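Local structure of envelope polyprotein (Puumala orthohantavirus, 5FXU) at residues 52-57 / 85-90; 132-137 / 151-156; 205-210 / 225-230. The protein forms, with its partner Gc, the envelope spike of the hantavirus particle and probably presents much of the antigenic surface of the virion. All blocks are in the same frame, centred on the assembly; numbering follows the deposited sequence.

Contact 1 (52-57 / 85-90); sequences SSQQPF and EINLRG
Gln55 and Phe57 pair with Leu88 and Ile86 as antiparallel strand neighbours. The axes of 54-57 and 85-89 come within 4.3 Å and meet at 141°, so the pair is clearly twisted. Phe57 and Ile86 form a hydrogen-bonded pair, with both backbone bonds 2.8 Å long (Phe57 N to Ile86 O, Ile86 N to Phe57 O) and close to straight. Gln55 and Leu88 form the next such pair. Its bond from Gln55 N to Leu88 O is noticeably bent. Pro56 sits opposite Asn87 in a non-hydrogen-bonded pair, where a proline needs no N-H.

The face with Gln55, Phe57, Ile86 and Leu88 is mostly apolar. Leu88 CD1 lies over the Phe57 ring in a CH-pi contact, 3.9 Å from the ring centroid and offset toward the rim. Gln55 CG stands between its backbone N and carbonyl carbon (chi1 60°). The side chain then runs along the partner strand, and OE1 accepts a bond from Leu91 N.

The other face carries Gln54, Pro56, Asn87 and Arg89 and is largely exposed. Gln54 CG sits over the centre of the Arg89 guanidinium, 3.4 Å from CZ. The Gln54 amide is only 20° from parallel to that group. Arg89 NH1 gives a bond of 2.6 Å to Ser52 O, which lies near the guanidinium plane and takes it on a lone pair. The bond is well short of straight. It ties the arginine to the backbone of Ser52, close to the start of the strand.

Trp323 of strand 321-323 packs on Phe57, Ile86 and Leu88. Leu91 and Leu93 extend this apolar cover beside Phe57. Strand 54-64 lies between strand 79-89, its antiparallel partner, and strand 321-323, its parallel one.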
loop_
_atom_site.group_PDB
_atom_site.type_symbol
_atom_site.label_atom_id
_atom_site.label_comp_id
_atom_site.label_asym_id
_atom_site.label_seq_id
_atom_site.Cartn_x
_atom_site.Cartn_y
_atom_site.Cartn_z
ATOM N N SER A 52 -4.965 -1.167 -14.501
ATOM C CA SER A 52 -4.368 -1.888 -15.644
ATOM C C SER A 52 -3.819 -0.989 -16.801
ATOM O O SER A 52 -3.234 -1.503 -17.752
ATOM C CB SER A 52 -5.375 -2.913 -16.180
ATOM O OG SER A 52 -6.571 -2.266 -16.589
ATOM N N SER A 53 -4.013 0.333 -16.728
ATOM C CA SER A 53 -3.371 1.272 -17.673
ATOM C C SER A 53 -1.851 1.413 -17.407
ATOM O O SER A 53 -1.349 1.027 -16.341
ATOM C CB SER A 53 -4.033 2.645 -17.583
ATOM O OG SER A 53 -3.693 3.267 -16.359
ATOM N N GLN A 54 -1.144 1.988 -18.378
ATOM C CA GLN A 54 0.306 2.178 -18.304
ATOM C C GLN A 54 0.642 3.314 -17.373
ATOM O O GLN A 54 0.003 4.361 -17.412
ATOM C CB GLN A 54 0.896 2.505 -19.661
ATOM C CG GLN A 54 0.994 1.328 -20.595
ATOM C CD GLN A 54 1.802 1.698 -21.818
ATOM O OE1 GLN A 54 1.311 2.437 -22.658
ATOM N NE2 GLN A 54 3.059 1.238 -21.906
ATOM N N GLN A 55 1.664 3.111 -16.549
ATOM C CA GLN A 55 1.981 4.057 -15.481
ATOM C C GLN A 55 3.509 4.266 -15.401
ATOM O O GLN A 55 4.268 3.313 -15.280
ATOM C CB GLN A 55 1.289 3.607 -14.168
ATOM C CG GLN A 55 1.687 2.220 -13.644
ATOM C CD GLN A 55 0.570 1.287 -13.107
ATOM O OE1 GLN A 55 0.831 0.096 -12.901
ATOM N NE2 GLN A 55 -0.628 1.804 -12.832
ATOM N N PRO A 56 3.969 5.513 -15.582
ATOM C CA PRO A 56 5.409 5.761 -15.673
ATOM C C PRO A 56 6.145 5.739 -14.321
ATOM O O PRO A 56 5.791 6.457 -13.399
ATOM C CB PRO A 56 5.484 7.159 -16.305
ATOM C CG PRO A 56 4.227 7.835 -15.858
ATOM C CD PRO A 56 3.186 6.746 -15.818
ATOM N N PHE A 57 7.180 4.916 -14.263
ATOM C CA PHE A 57 8.039 4.708 -13.107
ATOM C C PHE A 57 9.489 4.942 -13.499
ATOM O O PHE A 57 9.896 4.692 -14.631
ATOM C CB PHE A 57 7.938 3.264 -12.628
ATOM C CG PHE A 57 6.852 3.026 -11.630
ATOM C CD1 PHE A 57 5.519 2.874 -12.027
ATOM C CD2 PHE A 57 7.155 2.929 -10.293
ATOM C CE1 PHE A 57 4.520 2.643 -11.088
ATOM C CE2 PHE A 57 6.169 2.697 -9.363
ATOM C CZ PHE A 57 4.847 2.562 -9.757
ATOM N N GLU A 85 13.423 5.574 -17.148
ATOM C CA GLU A 85 11.966 5.689 -17.096
ATOM C C GLU A 85 11.326 4.582 -17.907
ATOM O O GLU A 85 11.694 4.356 -19.048
ATOM C CB GLU A 85 11.499 7.062 -17.567
ATOM C CG GLU A 85 11.571 8.104 -16.455
ATOM C CD GLU A 85 13.003 8.373 -16.008
ATOM O OE1 GLU A 85 13.765 8.936 -16.821
ATOM O OE2 GLU A 85 13.365 8.042 -14.852
ATOM N N ILE A 86 10.404 3.861 -17.279
ATOM C CA ILE A 86 9.688 2.747 -17.904
ATOM C C ILE A 86 8.239 2.845 -17.529
ATOM O O ILE A 86 7.894 3.605 -16.627
ATOM C CB ILE A 86 10.192 1.394 -17.419
ATOM C CG1 ILE A 86 10.030 1.271 -15.906
ATOM C CG2 ILE A 86 11.643 1.229 -17.815
ATOM C CD1 ILE A 86 10.260 -0.126 -15.408
ATOM N N ASN A 87 7.412 2.079 -18.227
ATOM C CA ASN A 87 5.978 2.021 -17.958
ATOM C C ASN A 87 5.668 0.679 -17.364
ATOM O O ASN A 87 6.089 -0.326 -17.886
ATOM C CB ASN A 87 5.166 2.240 -19.227
ATOM C CG ASN A 87 5.150 3.694 -19.647
ATOM O OD1 ASN A 87 4.496 4.527 -19.015
ATOM N ND2 ASN A 87 5.867 4.015 -20.694
ATOM N N LEU A 88 4.971 0.673 -16.238
ATOM C CA LEU A 88 4.486 -0.555 -15.626
ATOM C C LEU A 88 2.972 -0.558 -15.778
ATOM O O LEU A 88 2.382 0.485 -16.069
ATOM C CB LEU A 88 4.903 -0.608 -14.147
ATOM C CG LEU A 88 6.423 -0.687 -13.890
ATOM C CD1 LEU A 88 6.737 -0.613 -12.401
ATOM C CD2 LEU A 88 7.035 -1.952 -14.472
ATOM N N ARG A 89 2.346 -1.718 -15.615
ATOM C CA ARG A 89 0.903 -1.772 -15.506
ATOM C C ARG A 89 0.461 -2.624 -14.372
ATOM O O ARG A 89 1.185 -3.522 -13.952
ATOM C CB ARG A 89 0.273 -2.423 -16.726
ATOM C CG ARG A 89 0.642 -1.932 -18.109
ATOM C CD ARG A 89 -0.084 -2.820 -19.137
ATOM N NE ARG A 89 -0.215 -2.229 -20.477
ATOM C CZ ARG A 89 -1.142 -1.339 -20.864
ATOM N NH1 ARG A 89 -2.056 -0.874 -20.011
ATOM N NH2 ARG A 89 -1.139 -0.883 -22.123
ATOM N N GLY A 90 -0.778 -2.383 -13.930
ATOM C CA GLY A 90 -1.391 -3.213 -12.903
ATOM C C GLY A 90 -1.005 -2.882 -11.469
ATOM O O GLY A 90 -1.543 -3.489 -10.548
#

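Contact 2 (132-137 / 151-156); sequences QTCITT and VNYEKT
Cys134 meets the ring of Tyr153 with a disulfide sulfur. SG lies at the ring edge, 5.4 Å from the centroid and 77° off the ring normal. Cys134 SG is 4.1 Å from Tyr153 CD2. This is a sulfur-aromatic contact. The sulfur is bonded to Cys9 of strand 3-9, whose side chain also touches Tyr153.

Tyr153 carries most of the contact. With CG anti to the carbonyl carbon (chi1 -67°), its ring swings from strand 147-155 toward the short helix 133-136. Thr137 covers one face of the ring. Its CB stands over the rim, and its CG2 comes within 3.5 Å of Tyr153 CE1. Thr137 OG1 is hydrogen-bonded to Asn44 OD1. Thr133 approaches near the phenol end, with CG2 3.4 Å from Tyr153 OH. This methyl is anti to the backbone N of Thr133, while OG1 is turned back and hydrogen-bonded to Pro130 O. Both threonines therefore offer methyl groups to the tyrosine and use their hydroxyls elsewhere. Leu127, Phe45 and Ile7 also pack on Tyr153.

Lys155 adds the polar link. Its chain bends at chi2 and chi4, and NZ gives a long hydrogen bond of 3.3 Å to Cys134 O. NZ lies in the carbonyl plane, on a lone pair. The bond joins an exposed side chain to the helix backbone.

Strand 147-155 runs between strands 3-9 and 139-144 in a four-stranded mixed sheet. The helical turn packs against the sheet through Tyr153, and the Cys9-Cys134 disulfide fastens it to edge strand 3-9. This pattern, a helical turn on a mixed sheet fixed by a disulfide, fits the disulfide-rich Gn ectodomain.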
loop_
_atom_site.group_PDB
_atom_site.type_symbol
_atom_site.label_atom_id
_atom_site.label_comp_id
_atom_site.label_asym_id
_atom_site.label_seq_id
_atom_site.Cartn_x
_atom_site.Cartn_y
_atom_site.Cartn_z
ATOM N N GLN A 132 -21.411 -6.722 -1.226
ATOM C CA GLN A 132 -22.377 -7.511 -2.031
ATOM C C GLN A 132 -21.735 -8.688 -2.764
ATOM O O GLN A 132 -22.412 -9.675 -3.065
ATOM C CB GLN A 132 -23.096 -6.641 -3.081
ATOM C CG GLN A 132 -24.171 -5.701 -2.537
ATOM C CD GLN A 132 -23.619 -4.438 -1.831
ATOM O OE1 GLN A 132 -22.381 -4.165 -1.799
ATOM N NE2 GLN A 132 -24.526 -3.693 -1.215
ATOM N N THR A 133 -20.442 -8.586 -3.060
ATOM C CA THR A 133 -19.692 -9.679 -3.673
ATOM C C THR A 133 -19.795 -10.982 -2.874
ATOM O O THR A 133 -19.846 -12.057 -3.463
ATOM C CB THR A 133 -18.202 -9.322 -3.833
ATOM O OG1 THR A 133 -18.095 -8.014 -4.363
ATOM C CG2 THR A 133 -17.524 -10.262 -4.815
ATOM N N CYS A 134 -19.840 -10.864 -1.552
ATOM C CA CYS A 134 -20.097 -11.977 -0.644
ATOM C C CYS A 134 -21.434 -12.723 -0.851
ATOM O O CYS A 134 -21.549 -13.896 -0.499
ATOM C CB CYS A 134 -20.017 -11.473 0.806
ATOM S SG CYS A 134 -18.312 -11.106 1.361
ATOM N N ILE A 135 -22.440 -12.048 -1.410
ATOM C CA ILE A 135 -23.703 -12.692 -1.780
ATOM C C ILE A 135 -23.536 -13.410 -3.119
ATOM O O ILE A 135 -24.043 -14.522 -3.287
ATOM C CB ILE A 135 -24.872 -11.670 -1.832
ATOM C CG1 ILE A 135 -25.107 -11.089 -0.445
ATOM C CG2 ILE A 135 -26.161 -12.324 -2.332
ATOM C CD1 ILE A 135 -25.828 -9.765 -0.468
ATOM N N THR A 136 -22.837 -12.783 -4.064
ATOM C CA THR A 136 -22.759 -13.307 -5.410
ATOM C C THR A 136 -21.735 -14.401 -5.622
ATOM O O THR A 136 -21.787 -15.077 -6.661
ATOM C CB THR A 136 -22.429 -12.211 -6.439
ATOM O OG1 THR A 136 -21.153 -11.624 -6.163
ATOM C CG2 THR A 136 -23.514 -11.159 -6.455
ATOM N N THR A 137 -20.797 -14.560 -4.701
ATOM C CA THR A 137 -19.537 -15.270 -5.008
ATOM C C THR A 137 -19.024 -16.091 -3.817
ATOM O O THR A 137 -18.881 -15.545 -2.712
ATOM C CB THR A 137 -18.452 -14.255 -5.455
ATOM O OG1 THR A 137 -18.984 -13.402 -6.481
ATOM C CG2 THR A 137 -17.224 -14.967 -6.023
ATOM N N VAL A 151 -9.536 -17.026 -5.069
ATOM C CA VAL A 151 -10.215 -16.142 -4.140
ATOM C C VAL A 151 -11.291 -16.962 -3.472
ATOM O O VAL A 151 -12.108 -17.548 -4.163
ATOM C CB VAL A 151 -10.841 -14.925 -4.838
ATOM C CG1 VAL A 151 -11.428 -13.967 -3.804
ATOM C CG2 VAL A 151 -9.811 -14.178 -5.679
ATOM N N ASN A 152 -11.283 -17.016 -2.143
ATOM C CA ASN A 152 -12.275 -17.749 -1.360
ATOM C C ASN A 152 -13.017 -16.787 -0.464
ATOM O O ASN A 152 -12.412 -16.127 0.394
ATOM C CB ASN A 152 -11.632 -18.829 -0.501
ATOM C CG ASN A 152 -11.088 -19.980 -1.327
ATOM O OD1 ASN A 152 -11.746 -20.480 -2.241
ATOM N ND2 ASN A 152 -9.880 -20.422 -0.995
ATOM N N TYR A 153 -14.330 -16.716 -0.657
ATOM C CA TYR A 153 -15.181 -15.887 0.185
ATOM C C TYR A 153 -15.720 -16.818 1.239
ATOM O O TYR A 153 -16.305 -17.836 0.909
ATOM C CB TYR A 153 -16.287 -15.255 -0.636
ATOM C CG TYR A 153 -15.767 -14.239 -1.632
ATOM C CD1 TYR A 153 -15.241 -14.640 -2.850
ATOM C CD2 TYR A 153 -15.844 -12.870 -1.374
ATOM C CE1 TYR A 153 -14.787 -13.713 -3.774
ATOM C CE2 TYR A 153 -15.379 -11.942 -2.298
ATOM C CZ TYR A 153 -14.853 -12.367 -3.490
ATOM O OH TYR A 153 -14.367 -11.462 -4.414
ATOM N N GLU A 154 -15.483 -16.484 2.500
ATOM C CA GLU A 154 -15.806 -17.359 3.618
ATOM C C GLU A 154 -16.597 -16.580 4.649
ATOM O O GLU A 154 -16.229 -15.448 4.977
ATOM C CB GLU A 154 -14.506 -17.884 4.224
ATOM C CG GLU A 154 -14.574 -19.310 4.782
ATOM C CD GLU A 154 -13.352 -20.157 4.409
ATOM O OE1 GLU A 154 -12.206 -19.646 4.498
ATOM O OE2 GLU A 154 -13.557 -21.326 3.999
ATOM N N LYS A 155 -17.688 -17.173 5.137
ATOM C CA LYS A 155 -18.596 -16.482 6.052
ATOM C C LYS A 155 -18.022 -16.531 7.465
ATOM O O LYS A 155 -17.432 -17.527 7.879
ATOM C CB LYS A 155 -20.050 -16.992 5.995
ATOM C CG LYS A 155 -20.612 -17.405 4.629
ATOM C CD LYS A 155 -20.426 -16.334 3.544
ATOM C CE LYS A 155 -20.741 -16.853 2.132
ATOM N NZ LYS A 155 -19.887 -16.244 1.063
ATOM N N THR A 156 -18.153 -15.420 8.186
ATOM C CA THR A 156 -17.448 -15.242 9.455
ATOM C C THR A 156 -18.074 -16.070 10.589
ATOM O O THR A 156 -19.295 -16.203 10.685
ATOM C CB THR A 156 -17.316 -13.741 9.846
ATOM O OG1 THR A 156 -16.492 -13.608 10.998
ATOM C CG2 THR A 156 -18.646 -13.089 10.134
#

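Contact 3 (205-210 / 225-230); sequences SMKLEK and GFQGYY
An inverse gamma turn centred on Lys207 leads into helix 208-216 and packs against the residues leading into and opening strand 228-234. Met206 O is the backbone link. It accepts from Gly228 N at 3.0 Å, in a fairly straight bond of 160°. Gln227 CA also points its hydrogen at Met206 O, from 3.2 Å.

Met206 folds back on itself at chi2 and chi3. Its CE then reaches Tyr229 CD1, 3.7 Å away, with the two side chains side by side and pointing the same way. Met206 CB touches Gln227 OE1. A water accepts from Met206 N and gives a weak bond to Gln227 OE1, which also accepts from Val200 N.

Leu208 makes the apolar contact. With CG anti to the backbone N (chi1 180°), CD2 lies 3.7 Å from Tyr230 CE2 and near the edge of the Phe226 ring. Leu195 and Leu341, from strands 185-197 and 340-354, also touch Leu208.

Lys207 holds the N-cap position. Its bent chain brings CD across Gln227 CG, 3.8 Å away. NZ forms a salt bridge with Asp317, which also accepts from Gln227 NE2. A second water joins the first turn of the helix to the segment before the strand, with Glu209 N 2.9 Å and Phe226 O 2.6 Å from it.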
loop_
_atom_site.group_PDB
_atom_site.type_symbol
_atom_site.label_atom_id
_atom_site.label_comp_id
_atom_site.label_asym_id
_atom_site.label_seq_id
_atom_site.Cartn_x
_atom_site.Cartn_y
_atom_site.Cartn_z
ATOM N N SER A 205 -2.769 21.873 2.597
ATOM C CA SER A 205 -3.677 20.847 3.137
ATOM C C SER A 205 -3.395 19.391 2.675
ATOM O O SER A 205 -3.757 18.449 3.386
ATOM C CB SER A 205 -5.148 21.211 2.845
ATOM O OG SER A 205 -5.470 21.069 1.465
ATOM N N MET A 206 -2.805 19.228 1.486
ATOM C CA MET A 206 -2.485 17.919 0.908
ATOM C C MET A 206 -1.006 17.558 0.998
ATOM O O MET A 206 -0.619 16.503 0.479
ATOM C CB MET A 206 -2.881 17.862 -0.565
ATOM C CG MET A 206 -4.320 18.237 -0.871
ATOM S SD MET A 206 -5.554 17.241 -0.041
ATOM C CE MET A 206 -5.103 15.665 -0.760
ATOM N N LYS A 207 -0.195 18.385 1.675
ATOM C CA LYS A 207 1.250 18.112 1.821
ATOM C C LYS A 207 1.477 17.006 2.884
ATOM O O LYS A 207 1.824 17.251 4.048
ATOM C CB LYS A 207 2.092 19.397 2.063
ATOM C CG LYS A 207 2.757 20.089 0.838
ATOM C CD LYS A 207 1.821 20.925 0.000
ATOM C CE LYS A 207 2.496 22.180 -0.578
ATOM N NZ LYS A 207 3.353 21.838 -1.736
ATOM N N LEU A 208 1.286 15.762 2.439
ATOM C CA LEU A 208 1.322 14.591 3.314
ATOM C C LEU A 208 2.627 14.440 4.116
ATOM O O LEU A 208 2.576 14.147 5.313
ATOM C CB LEU A 208 1.030 13.335 2.502
ATOM C CG LEU A 208 1.024 11.984 3.209
ATOM C CD1 LEU A 208 -0.006 11.982 4.331
ATOM C CD2 LEU A 208 0.734 10.886 2.197
ATOM N N GLU A 209 3.779 14.670 3.487
ATOM C CA GLU A 209 5.048 14.488 4.187
ATOM C C GLU A 209 5.252 15.534 5.282
ATOM O O GLU A 209 5.921 15.250 6.288
ATOM C CB GLU A 209 6.228 14.479 3.216
ATOM C CG GLU A 209 7.572 14.106 3.830
ATOM C CD GLU A 209 7.573 12.792 4.616
ATOM O OE1 GLU A 209 6.883 11.830 4.229
ATOM O OE2 GLU A 209 8.314 12.697 5.613
ATOM N N LYS A 210 4.658 16.722 5.120
ATOM C CA LYS A 210 4.651 17.719 6.204
ATOM C C LYS A 210 3.950 17.202 7.453
ATOM O O LYS A 210 4.410 17.474 8.572
ATOM C CB LYS A 210 4.039 19.050 5.765
ATOM C CG LYS A 210 4.878 19.809 4.731
ATOM C CD LYS A 210 4.444 21.270 4.621
ATOM C CE LYS A 210 5.373 22.130 3.708
ATOM N NZ LYS A 210 6.868 21.926 3.698
ATOM N N GLY A 225 7.143 18.667 -0.940
ATOM C CA GLY A 225 5.980 19.138 -1.621
ATOM C C GLY A 225 4.991 18.116 -2.157
ATOM O O GLY A 225 3.976 18.527 -2.691
ATOM N N PHE A 226 5.245 16.809 -2.044
ATOM C CA PHE A 226 4.271 15.820 -2.525
ATOM C C PHE A 226 2.832 16.070 -1.999
ATOM O O PHE A 226 2.633 16.387 -0.837
ATOM C CB PHE A 226 4.687 14.401 -2.202
ATOM C CG PHE A 226 3.626 13.388 -2.567
ATOM C CD1 PHE A 226 3.419 13.016 -3.881
ATOM C CD2 PHE A 226 2.779 12.872 -1.589
ATOM C CE1 PHE A 226 2.411 12.123 -4.218
ATOM C CE2 PHE A 226 1.790 11.978 -1.920
ATOM C CZ PHE A 226 1.602 11.603 -3.239
ATOM N N GLN A 227 1.853 15.988 -2.896
ATOM C CA GLN A 227 0.464 16.215 -2.548
ATOM C C GLN A 227 -0.339 14.952 -2.749
ATOM O O GLN A 227 -0.407 14.397 -3.850
ATOM C CB GLN A 227 -0.136 17.394 -3.327
ATOM C CG GLN A 227 0.242 18.741 -2.714
ATOM C CD GLN A 227 -0.463 19.924 -3.339
ATOM O OE1 GLN A 227 -1.651 20.155 -3.111
ATOM N NE2 GLN A 227 0.274 20.690 -4.126
ATOM N N GLY A 228 -0.920 14.477 -1.653
ATOM C CA GLY A 228 -1.691 13.254 -1.683
ATOM C C GLY A 228 -2.096 12.800 -0.310
ATOM O O GLY A 228 -2.036 13.560 0.653
ATOM N N TYR A 229 -2.533 11.562 -0.226
ATOM C CA TYR A 229 -3.080 11.042 1.015
ATOM C C TYR A 229 -3.124 9.555 0.956
ATOM O O TYR A 229 -2.897 8.989 -0.097
ATOM C CB TYR A 229 -4.486 11.591 1.257
ATOM C CG TYR A 229 -5.522 11.256 0.227
ATOM C CD1 TYR A 229 -5.712 12.064 -0.892
ATOM C CD2 TYR A 229 -6.367 10.168 0.398
ATOM C CE1 TYR A 229 -6.694 11.757 -1.846
ATOM C CE2 TYR A 229 -7.352 9.861 -0.537
ATOM C CZ TYR A 229 -7.503 10.660 -1.647
ATOM O OH TYR A 229 -8.465 10.339 -2.553
ATOM N N TYR A 230 -3.390 8.918 2.093
ATOM C CA TYR A 230 -3.575 7.478 2.097
ATOM C C TYR A 230 -5.071 7.183 2.282
ATOM O O TYR A 230 -5.755 7.881 3.030
ATOM C CB TYR A 230 -2.726 6.794 3.188
ATOM C CG TYR A 230 -1.271 6.600 2.844
ATOM C CD1 TYR A 230 -0.857 5.486 2.107
ATOM C CD2 TYR A 230 -0.307 7.478 3.279
ATOM C CE1 TYR A 230 0.475 5.271 1.820
ATOM C CE2 TYR A 230 1.018 7.279 2.988
ATOM C CZ TYR A 230 1.423 6.180 2.257
ATOM O OH TYR A 230 2.759 5.990 1.974
HETATM O O HOH W 1 -1.421 21.183 -0.334
HETATM O O HOH W 2 4.391 16.111 1.095
#

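Overall arrangement
The three contacts follow one another along the chain, each closing before the next opens, and none touches another. All lie in the Gn head. Contacts 1 and 3 have centres about 22 Å apart and involve strands of the same extended strand network: 54-64 and 79-89 in contact 1, and 228-234 in contact 3. The strand of contact 2 belongs to a separate four-stranded sheet, and the centre of this contact is about 31 Å from that of contact 1. Contacts 2 and 3 lie on opposite sides of the chain's centre, with centres about 35 Å apart. They therefore represent local packing in distinct parts of a mainly beta ectodomain, rather than one shared site.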